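Side-chain contact in PrgX (Enterococcus faecalis, PDB 2AWI), which acts as a receptor for the peptide sex pheromone cCF10 and probably binds DNA as a repressor that regulates conjugation: residues A[240-243]-A[244-248]. The protein carries 1 engineered substitution. Sequence-based numbering, arbitrary orientation.
Sequences KQIY and QFLTD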
loop_
_atom_site.group_PDB
_atom_site.type_symbol
_atom_site.label_atom_id
_atom_site.label_comp_id
_atom_site.label_asym_id
_atom_site.label_seq_id
_atom_site.Cartn_x
_atom_site.Cartn_y
_atom_site.Cartn_z
ATOM N N LYS A 240 -0.855 -20.626 3.612
ATOM C CA LYS A 240 -2.278 -20.809 3.372
ATOM C C LYS A 240 -2.699 -19.831 2.277
ATOM O O LYS A 240 -3.472 -20.179 1.385
ATOM C CB LYS A 240 -3.063 -20.538 4.656
ATOM C CG LYS A 240 -4.570 -20.659 4.525
ATOM C CD LYS A 240 -5.249 -20.263 5.829
ATOM C CE LYS A 240 -6.759 -20.198 5.688
ATOM N NZ LYS A 240 -7.408 -19.739 6.954
ATOM N N GLN A 241 -2.187 -18.605 2.346
ATOM C CA GLN A 241 -2.507 -17.597 1.343
ATOM C C GLN A 241 -1.996 -18.082 -0.015
ATOM O O GLN A 241 -2.636 -17.868 -1.041
ATOM C CB GLN A 241 -1.859 -16.253 1.698
ATOM C CG GLN A 241 -2.397 -15.595 2.968
ATOM C CD GLN A 241 -3.897 -15.371 2.928
ATOM O OE1 GLN A 241 -4.427 -14.783 1.987
ATOM N NE2 GLN A 241 -4.591 -15.837 3.960
ATOM N N ILE A 242 -0.838 -18.734 -0.014
ATOM C CA ILE A 242 -0.270 -19.260 -1.248
ATOM C C ILE A 242 -1.135 -20.425 -1.736
ATOM O O ILE A 242 -1.366 -20.578 -2.930
ATOM C CB ILE A 242 1.172 -19.743 -1.030
ATOM C CG1 ILE A 242 2.052 -18.560 -0.625
ATOM C CG2 ILE A 242 1.702 -20.421 -2.289
ATOM C CD1 ILE A 242 2.098 -17.440 -1.654
ATOM N N TYR A 243 -1.608 -21.240 -0.797
ATOM C CA TYR A 243 -2.465 -22.377 -1.118
ATOM C C TYR A 243 -3.717 -21.884 -1.845
ATOM O O TYR A 243 -4.125 -22.465 -2.849
ATOM C CB TYR A 243 -2.883 -23.104 0.162
ATOM C CG TYR A 243 -3.944 -24.169 -0.046
ATOM C CD1 TYR A 243 -3.608 -25.431 -0.531
ATOM C CD2 TYR A 243 -5.288 -23.910 0.231
ATOM C CE1 TYR A 243 -4.581 -26.412 -0.738
ATOM C CE2 TYR A 243 -6.271 -24.887 0.025
ATOM C CZ TYR A 243 -5.907 -26.135 -0.460
ATOM O OH TYR A 243 -6.861 -27.105 -0.684
ATOM N N GLN A 244 -4.317 -20.816 -1.323
ATOM C CA GLN A 244 -5.525 -20.234 -1.901
ATOM C C GLN A 244 -5.277 -19.664 -3.294
ATOM O O GLN A 244 -6.158 -19.696 -4.148
ATOM C CB GLN A 244 -6.068 -19.130 -0.989
ATOM C CG GLN A 244 -6.433 -19.602 0.411
ATOM C CD GLN A 244 -6.860 -18.465 1.331
ATOM O OE1 GLN A 244 -7.173 -18.684 2.503
ATOM N NE2 GLN A 244 -6.874 -17.244 0.803
ATOM N N PHE A 245 -4.080 -19.134 -3.514
ATOM C CA PHE A 245 -3.732 -18.570 -4.807
ATOM C C PHE A 245 -3.564 -19.711 -5.805
ATOM O O PHE A 245 -4.076 -19.660 -6.931
ATOM C CB PHE A 245 -2.424 -17.781 -4.707
ATOM C CG PHE A 245 -2.005 -17.126 -5.997
ATOM C CD1 PHE A 245 -2.741 -16.069 -6.533
ATOM C CD2 PHE A 245 -0.876 -17.569 -6.678
ATOM C CE1 PHE A 245 -2.356 -15.461 -7.728
ATOM C CE2 PHE A 245 -0.480 -16.970 -7.873
ATOM C CZ PHE A 245 -1.222 -15.911 -8.402
ATOM N N LEU A 246 -2.843 -20.744 -5.384
ATOM C CA LEU A 246 -2.596 -21.894 -6.234
ATOM C C LEU A 246 -3.889 -22.599 -6.633
ATOM O O LEU A 246 -3.972 -23.179 -7.713
ATOM C CB LEU A 246 -1.671 -22.886 -5.524
ATOM C CG LEU A 246 -0.259 -22.415 -5.176
ATOM C CD1 LEU A 246 0.524 -23.590 -4.614
ATOM C CD2 LEU A 246 0.432 -21.854 -6.417
ATOM N N THR A 247 -4.893 -22.541 -5.764
ATOM C CA THR A 247 -6.174 -23.196 -6.021
ATOM C C THR A 247 -7.065 -22.418 -6.982
ATOM O O THR A 247 -7.628 -22.990 -7.916
ATOM C CB THR A 247 -6.952 -23.420 -4.714
ATOM O OG1 THR A 247 -6.198 -24.284 -3.851
ATOM C CG2 THR A 247 -8.314 -24.050 -5.004
ATOM N N ASP A 248 -7.196 -21.117 -6.743
ATOM C CA ASP A 248 -8.017 -20.258 -7.585
ATOM C C ASP A 248 -7.397 -18.875 -7.736
ATOM O O ASP A 248 -7.926 -17.900 -7.211
ATOM C CB ASP A 248 -9.426 -20.133 -6.997
ATOM C CG ASP A 248 -9.428 -20.099 -5.480
ATOM O OD1 ASP A 248 -9.101 -21.135 -4.865
ATOM O OD2 ASP A 248 -9.755 -19.044 -4.898
#
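Y243 and T247 meet one turn apart on helix 230-248. The T247 hydroxyl turns back along the helix and donates a hydrogen bond to the Y243 carbonyl, T247 OG1 to Y243 O 2.9 Å. Y243 O also accepts from T247 N at 3.0 Å. The two donors approach from opposite faces of the carbonyl plane. T247 chi1 of -62° sets OG1 beside its own backbone N, where it can reach this oxygen. T247 OG1 also sits over the centre of one face of the Y243 ring, 3.8 Å above the ring plane. The ring is brought there by CG lying anti to the Y243 backbone N (chi1 171°).

Q244 runs back past the K240 carbonyl with its chain extended beyond CG. The extended lysine chain crosses the amide at an angle, and its CE and CG come near Q244 OE1. Q244 OE1 lies 3.6 Å from K240 CE. On the other branch of the amide, Q244 NE2 is 3.7 Å from Q241 OE1. The two glutamine side chains run alongside each other in one direction, with their amide planes turned 69° apart. Q244 NE2 hydrogen-bonds S253 and Q241 OE1 hydrogen-bonds N256, both on helix 251-266.

On the buried side, I242 CG2 packs on L246 CG at 4.0 Å. Both residues also touch I283 of helix 270-286, while F245 meets Y254 and F289 edge-to-face and packs on F289 of the second subunit.

The chemistry implies two kinds of attachment for this part of the C-terminal TPR region. I242, L246 and F245 give it apolar packing, and the glutamine amides give it polar ties. Y243 O, which accepts two hydrogen bonds from T247, fixes the threonine hydroxyl over the tyrosine ring.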